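Local coordinates for ribosomal processing cysteine protease Prp (PDB 2G0I), which is probably a cysteine protease of the Prp family with a role in ribosome biogenesis, at residues V50-H55 with A68-L73; D64-A69 with E132-F137. All blocks are in the same frame, centred on the assembly; numbering follows the deposited sequence.

Contact 1: residues V50-H55 with A68-L73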
ATOM      1  N   VAL B  50       6.428  13.284   4.613  1.00 10.92           N
ATOM      2  CA  VAL B  50       6.457  13.097   3.167  1.00  9.73           C
ATOM      3  C   VAL B  50       5.496  14.091   2.555  1.00 11.63           C
ATOM      4  O   VAL B  50       4.386  14.321   3.082  1.00 12.05           O
ATOM      5  CB  VAL B  50       6.178  11.618   2.735  1.00 11.12           C
ATOM      6  CG1 VAL B  50       4.803  11.197   3.208  1.00 11.19           C
ATOM      7  CG2 VAL B  50       6.243  11.489   1.194  1.00 11.88           C
ATOM      8  N   GLU B  51       5.949  14.705   1.466  1.00 12.10           N
ATOM      9  CA  GLU B  51       5.174  15.689   0.765  1.00 14.48           C
ATOM     10  C   GLU B  51       5.025  15.209  -0.656  1.00 15.27           C
ATOM     11  O   GLU B  51       6.025  14.864  -1.273  1.00 12.75           O
ATOM     12  CB  GLU B  51       5.870  17.049   0.857  1.00 16.07           C
ATOM     13  CG  GLU B  51       5.222  18.128   0.009  1.00 20.98           C
ATOM     14  CD  GLU B  51       5.976  19.467   0.077  1.00 24.86           C
ATOM     15  OE1 GLU B  51       6.672  19.717   1.084  1.00 27.82           O
ATOM     16  OE2 GLU B  51       5.853  20.261  -0.879  1.00 26.91           O
ATOM     17  N   LEU B  52       3.798  15.155  -1.177  1.00 11.96           N
ATOM     18  CA  LEU B  52       3.610  14.763  -2.579  1.00 16.71           C
ATOM     19  C   LEU B  52       2.868  15.801  -3.381  1.00 14.78           C
ATOM     20  O   LEU B  52       1.927  16.395  -2.883  1.00 15.22           O
ATOM     21  CB  LEU B  52       2.864  13.441  -2.695  1.00 19.04           C
ATOM     22  CG  LEU B  52       3.567  12.246  -2.050  1.00 20.87           C
ATOM     23  CD1 LEU B  52       2.883  11.993  -0.732  1.00 24.80           C
ATOM     24  CD2 LEU B  52       3.521  11.048  -2.928  1.00 23.55           C
ATOM     25  N   THR B  53       3.262  15.973  -4.643  1.00 15.27           N
ATOM     26  CA  THR B  53       2.511  16.859  -5.544  1.00 17.85           C
ATOM     27  C   THR B  53       2.260  16.136  -6.854  1.00 19.02           C
ATOM     28  O   THR B  53       3.027  15.257  -7.209  1.00 15.04           O
ATOM     29  CB  THR B  53       3.285  18.186  -5.801  1.00 18.59           C
ATOM     30  OG1 THR B  53       4.547  17.897  -6.438  1.00 16.63           O
ATOM     31  CG2 THR B  53       3.548  18.936  -4.483  1.00 18.07           C
ATOM     32  N   GLY B  54       1.173  16.468  -7.565  1.00 22.29           N
ATOM     33  CA  GLY B  54       0.914  15.869  -8.909  1.00 24.56           C
ATOM     34  C   GLY B  54       0.008  14.634  -8.990  1.00 26.61           C
ATOM     35  O   GLY B  54      -0.423  14.233 -10.073  1.00 29.22           O
ATOM     36  N   HIS B  55      -0.289  14.042  -7.848  1.00 29.24           N
ATOM     37  CA  HIS B  55      -0.971  12.742  -7.736  1.00 30.30           C
ATOM     38  C   HIS B  55      -2.493  12.837  -7.977  1.00 30.70           C
ATOM     39  O   HIS B  55      -3.174  11.818  -8.046  1.00 31.45           O
ATOM     40  CB  HIS B  55      -0.717  12.204  -6.319  1.00 33.38           C
ATOM     41  CG  HIS B  55      -1.021  13.216  -5.264  1.00 33.22           C
ATOM     42  ND1 HIS B  55      -0.185  14.283  -4.993  1.00 33.03           N
ATOM     43  CD2 HIS B  55      -2.116  13.387  -4.485  1.00 33.60           C
ATOM     44  CE1 HIS B  55      -0.740  15.051  -4.077  1.00 32.47           C
ATOM     45  NE2 HIS B  55      -1.908  14.526  -3.748  1.00 34.11           N
ATOM     46  N   ALA B  68      -3.299   6.474  -9.341  1.00 14.74           N
ATOM     47  CA  ALA B  68      -4.141   5.575  -8.541  1.00 14.51           C
ATOM     48  C   ALA B  68      -3.264   4.751  -7.583  1.00 13.37           C
ATOM     49  O   ALA B  68      -3.612   4.637  -6.391  1.00 10.57           O
ATOM     50  CB  ALA B  68      -4.935   4.671  -9.457  1.00 13.61           C
ATOM     51  N   ALA B  69      -2.155   4.209  -8.096  1.00 11.03           N
ATOM     52  CA  ALA B  69      -1.162   3.497  -7.260  1.00 11.28           C
ATOM     53  C   ALA B  69      -0.629   4.358  -6.107  1.00 14.00           C
ATOM     54  O   ALA B  69      -0.610   3.930  -4.939  1.00 13.57           O
ATOM     55  CB  ALA B  69       0.001   3.026  -8.116  1.00 14.68           C
ATOM     56  N   VAL B  70      -0.208   5.576  -6.435  1.00 11.81           N
ATOM     57  CA  VAL B  70       0.281   6.520  -5.388  1.00 14.79           C
ATOM     58  C   VAL B  70      -0.796   6.873  -4.361  1.00 14.66           C
ATOM     59  O   VAL B  70      -0.538   6.880  -3.161  1.00 15.07           O
ATOM     60  CB  VAL B  70       0.901   7.780  -6.016  1.00 15.64           C
ATOM     61  CG1 VAL B  70       1.271   8.844  -4.913  1.00 15.39           C
ATOM     62  CG2 VAL B  70       2.107   7.390  -6.882  1.00 14.74           C
ATOM     63  N   SER B  71      -1.996   7.223  -4.806  1.00 14.01           N
ATOM     64  CA  SER B  71      -3.061   7.547  -3.848  1.00 13.12           C
ATOM     65  C   SER B  71      -3.463   6.398  -2.942  1.00 13.04           C
ATOM     66  O   SER B  71      -3.701   6.607  -1.740  1.00 11.80           O
ATOM     67  CB  SER B  71      -4.286   8.147  -4.544  1.00 16.43           C
ATOM     68  OG  SER B  71      -3.800   9.315  -5.192  1.00 22.34           O
ATOM     69  N   THR B  72      -3.519   5.201  -3.509  1.00 10.91           N
ATOM     70  CA  THR B  72      -3.815   3.994  -2.700  1.00 12.23           C
ATOM     71  C   THR B  72      -2.804   3.795  -1.567  1.00 10.05           C
ATOM     72  O   THR B  72      -3.193   3.598  -0.423  1.00 10.85           O
ATOM     73  CB  THR B  72      -3.883   2.760  -3.619  1.00 13.51           C
ATOM     74  OG1 THR B  72      -4.897   3.013  -4.617  1.00 12.28           O
ATOM     75  CG2 THR B  72      -4.263   1.515  -2.802  1.00 13.82           C
ATOM     76  N   LEU B  73      -1.519   3.896  -1.893  1.00  8.41           N
ATOM     77  CA  LEU B  73      -0.436   3.730  -0.897  1.00  9.91           C
ATOM     78  C   LEU B  73      -0.484   4.853   0.126  1.00 10.27           C
ATOM     79  O   LEU B  73      -0.357   4.603   1.342  1.00  8.22           O
ATOM     80  CB  LEU B  73       0.940   3.733  -1.585  1.00 13.01           C
ATOM     81  CG  LEU B  73       1.297   2.471  -2.389  1.00 14.79           C
ATOM     82  CD1 LEU B  73       2.599   2.654  -3.196  1.00 16.99           C
ATOM     83  CD2 LEU B  73       1.382   1.209  -1.480  1.00 16.64           C
TER
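V70, the residue with the most surface buried here, reaches from the helix toward the sheet and meets two residues with a single methyl group. Its CG1 lies 3.7 Å from CD2 of L52, the two branched side chains approaching tip to tip, and 4.1 Å from CB of H55. This methyl stands opposite the backbone N (chi1 174°), a torsion that turns it to the strand and the turn after it. H55 is buried almost as much as V70, but it offers its CB to the valine. With chi1 at 50°, its imidazole is tucked between its own backbone N and carbonyl carbon, folding back along the strand end so that the CA of T53 lies in the ring plane at its edge. In this two-layer alpha-beta sandwich the contact joins the inner face of strand 46-53 to helix 61-84, and strand 36-43 extends the apolar surface through I36, which also packs on V70. S71, one position on, contributes a polar flank. Its OG sits near the plane of the H55 ring, at the edge, and 3.8 Å from the backbone O of H55; its hydrogen bond goes instead to the backbone O of C67, one helical turn back.

Contact 2: residues D64-A69 with E132-F137. With CA (calcium ion), chain E.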
ATOM      1  N   ASP B  64      -2.548   8.280 -14.970  1.00 22.18           N
ATOM      2  CA  ASP B  64      -3.626   8.149 -13.996  1.00 22.18           C
ATOM      3  C   ASP B  64      -3.656   6.790 -13.296  1.00 19.43           C
ATOM      4  O   ASP B  64      -4.111   6.692 -12.150  1.00 17.02           O
ATOM      5  CB  ASP B  64      -4.959   8.550 -14.618  1.00 26.18           C
ATOM      6  CG  ASP B  64      -4.989  10.051 -14.958  1.00 28.69           C
ATOM      7  OD1 ASP B  64      -4.067  10.820 -14.540  1.00 30.33           O
ATOM      8  OD2 ASP B  64      -5.917  10.471 -15.640  1.00 30.17           O
ATOM      9  N   ILE B  65      -3.155   5.765 -13.975  1.00 15.28           N
ATOM     10  CA  ILE B  65      -2.944   4.427 -13.353  1.00 17.37           C
ATOM     11  C   ILE B  65      -1.853   4.550 -12.270  1.00 17.93           C
ATOM     12  O   ILE B  65      -2.006   4.053 -11.146  1.00 14.66           O
ATOM     13  CB  ILE B  65      -2.533   3.390 -14.407  1.00 17.86           C
ATOM     14  CG1 ILE B  65      -3.726   3.064 -15.318  1.00 20.02           C
ATOM     15  CG2 ILE B  65      -1.956   2.149 -13.763  1.00 20.87           C
ATOM     16  CD1 ILE B  65      -4.985   2.631 -14.590  1.00 21.43           C
ATOM     17  N   VAL B  66      -0.768   5.254 -12.599  1.00 16.34           N
ATOM     18  CA  VAL B  66       0.270   5.531 -11.585  1.00 17.19           C
ATOM     19  C   VAL B  66      -0.265   6.375 -10.432  1.00 16.65           C
ATOM     20  O   VAL B  66       0.084   6.131  -9.252  1.00 17.79           O
ATOM     21  CB  VAL B  66       1.534   6.189 -12.199  1.00 17.28           C
ATOM     22  CG1 VAL B  66       2.494   6.661 -11.086  1.00 18.65           C
ATOM     23  CG2 VAL B  66       2.231   5.225 -13.168  1.00 17.60           C
ATOM     24  N   CYS B  67      -1.089   7.373 -10.743  1.00 15.76           N
ATOM     25  CA  CYS B  67      -1.688   8.216  -9.714  1.00 16.10           C
ATOM     26  C   CYS B  67      -2.536   7.397  -8.771  1.00 17.23           C
ATOM     27  O   CYS B  67      -2.539   7.614  -7.564  1.00 15.89           O
ATOM     28  CB  CYS B  67      -2.589   9.288 -10.309  1.00 20.73           C
ATOM     29  SG  CYS B  67      -1.672  10.624 -11.050  1.00 27.81           S
ATOM     30  N   ALA B  68      -3.299   6.474  -9.341  1.00 14.74           N
ATOM     31  CA  ALA B  68      -4.141   5.575  -8.541  1.00 14.51           C
ATOM     32  C   ALA B  68      -3.264   4.751  -7.583  1.00 13.37           C
ATOM     33  O   ALA B  68      -3.612   4.637  -6.391  1.00 10.57           O
ATOM     34  CB  ALA B  68      -4.935   4.671  -9.457  1.00 13.61           C
ATOM     35  N   ALA B  69      -2.155   4.209  -8.096  1.00 11.03           N
ATOM     36  CA  ALA B  69      -1.162   3.497  -7.260  1.00 11.28           C
ATOM     37  C   ALA B  69      -0.629   4.358  -6.107  1.00 14.00           C
ATOM     38  O   ALA B  69      -0.610   3.930  -4.939  1.00 13.57           O
ATOM     39  CB  ALA B  69       0.001   3.026  -8.116  1.00 14.68           C
ATOM     40  N   GLU B 132      11.120   3.700  -9.664  1.00 23.93           N
ATOM     41  CA  GLU B 132      12.028   2.821 -10.417  1.00 28.22           C
ATOM     42  C   GLU B 132      11.400   2.308 -11.689  1.00 27.25           C
ATOM     43  O   GLU B 132      12.052   2.262 -12.729  1.00 28.32           O
ATOM     44  CB  GLU B 132      12.463   1.618  -9.569  1.00 28.67           C
ATOM     45  CG  GLU B 132      13.538   1.934  -8.565  1.00 32.24           C
ATOM     46  CD  GLU B 132      14.723   2.658  -9.191  1.00 35.77           C
ATOM     47  OE1 GLU B 132      15.549   1.988  -9.834  1.00 37.43           O
ATOM     48  OE2 GLU B 132      14.834   3.905  -9.051  1.00 36.52           O
ATOM     49  N   ASN B 133      10.136   1.906 -11.581  1.00 26.57           N
ATOM     50  CA  ASN B 133       9.395   1.231 -12.634  1.00 26.34           C
ATOM     51  C   ASN B 133       8.787   2.235 -13.595  1.00 23.72           C
ATOM     52  O   ASN B 133       8.698   1.973 -14.784  1.00 22.54           O
ATOM     53  CB  ASN B 133       8.259   0.381 -12.036  1.00 28.30           C
ATOM     54  CG  ASN B 133       8.762  -0.822 -11.215  1.00 31.71           C
ATOM     55  OD1 ASN B 133       7.955  -1.568 -10.646  1.00 32.75           O
ATOM     56  ND2 ASN B 133      10.073  -1.013 -11.155  1.00 32.35           N
ATOM     57  N   SER B 134       8.376   3.388 -13.079  1.00 20.46           N
ATOM     58  CA  SER B 134       7.798   4.452 -13.910  1.00 20.27           C
ATOM     59  C   SER B 134       8.471   5.830 -13.718  1.00 18.45           C
ATOM     60  O   SER B 134       7.803   6.768 -13.328  1.00 18.01           O
ATOM     61  CB  SER B 134       6.284   4.569 -13.640  1.00 20.07           C
ATOM     62  OG  SER B 134       5.604   3.354 -13.893  1.00 20.31           O
ATOM     63  N   PRO B 135       9.785   5.959 -14.023  1.00 20.56           N
ATOM     64  CA  PRO B 135      10.540   7.225 -13.858  1.00 21.07           C
ATOM     65  C   PRO B 135       9.928   8.376 -14.657  1.00 23.91           C
ATOM     66  O   PRO B 135      10.085   9.559 -14.301  1.00 23.04           O
ATOM     67  CB  PRO B 135      11.947   6.900 -14.386  1.00 22.55           C
ATOM     68  CG  PRO B 135      11.876   5.565 -15.045  1.00 20.59           C
ATOM     69  CD  PRO B 135      10.622   4.864 -14.556  1.00 20.87           C
ATOM     70  N   GLU B 136       9.195   8.033 -15.720  1.00 21.78           N
ATOM     71  CA  GLU B 136       8.593   9.053 -16.539  1.00 23.80           C
ATOM     72  C   GLU B 136       7.374   9.679 -15.852  1.00 22.12           C
ATOM     73  O   GLU B 136       6.956  10.764 -16.245  1.00 22.72           O
ATOM     74  CB  GLU B 136       8.253   8.497 -17.938  1.00 24.76           C
ATOM     75  CG  GLU B 136       7.033   7.597 -17.970  1.00 25.93           C
ATOM     76  CD  GLU B 136       7.312   6.162 -17.520  1.00 27.85           C
ATOM     77  OE1 GLU B 136       8.405   5.855 -16.976  1.00 26.04           O
ATOM     78  OE2 GLU B 136       6.410   5.328 -17.734  1.00 30.19           O
ATOM     79  N   PHE B 137       6.828   9.012 -14.814  1.00 20.29           N
ATOM     80  CA  PHE B 137       5.701   9.556 -14.059  1.00 18.91           C
ATOM     81  C   PHE B 137       5.969   9.906 -12.588  1.00 16.63           C
ATOM     82  O   PHE B 137       5.187  10.631 -12.005  1.00 17.08           O
ATOM     83  CB  PHE B 137       4.489   8.608 -14.086  1.00 21.18           C
ATOM     84  CG  PHE B 137       3.986   8.291 -15.477  1.00 22.74           C
ATOM     85  CD1 PHE B 137       3.595   9.308 -16.337  1.00 25.24           C
ATOM     86  CD2 PHE B 137       3.915   6.971 -15.912  1.00 23.66           C
ATOM     87  CE1 PHE B 137       3.123   9.013 -17.646  1.00 26.41           C
ATOM     88  CE2 PHE B 137       3.436   6.654 -17.215  1.00 25.21           C
ATOM     89  CZ  PHE B 137       3.052   7.682 -18.073  1.00 24.29           C
TER
HETATM   90 CA    CA E1002      17.094   3.903 -10.440  1.00 39.87          CA
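V66 of helix 61-84 and F137, just beyond the end of helix 114-133, cross at a slant, joining helix 61-84 to the loop that follows helix 114-133 in the two-layer alpha-beta sandwich. The valine points both methyls at the loop. CG2 comes within 3.7 Å of F137 CD2, approaching the ring obliquely, whereas CG1 lies 4.1 Å from F137 CB, so that the fork of V66 spans the base and the near side of the aromatic side chain. The F137 ring also has E136 CG over the centre of one face, 3.7 Å above its plane, and the aliphatic part of that glutamate serves as a cover. S134, where the chain leaves helical geometry, adds its hydroxyl: OG is 3.9 Å from V66 CG2, a van der Waals contact. The loop closes on itself through the bond from F137 N to S134 O, and the backbone of F137 pairs with I36, leading into strand 138-144. On the last turn of helix 114-133, away from V66, the E132 chain, bent at chi2 (-51°), turns its carboxylate to a calcium ion. Both oxygens bind the metal, with E132 OE1 at 2.5 Å from it.

The centres of contact 1 and contact 2 are about 10 Å apart, and helix 61-84 belongs to both, with A68 and A69 in common. Along the chain, residues 50-55 come first, then the overlapping 64-69 and 68-73, and 132-137 much later. One turn of helix 61-84, at V66, meets the loop before strand 138-144, and the next, at V70, meets strand 46-53, tying together early and late parts of the sandwich. The two sites touch directly: H55 O lies 3.4 Å from C67 CB. Both contacts also meet the second subunit, where A68 packs on I65 of that chain, so the shared helix takes part in the dimer interface as well.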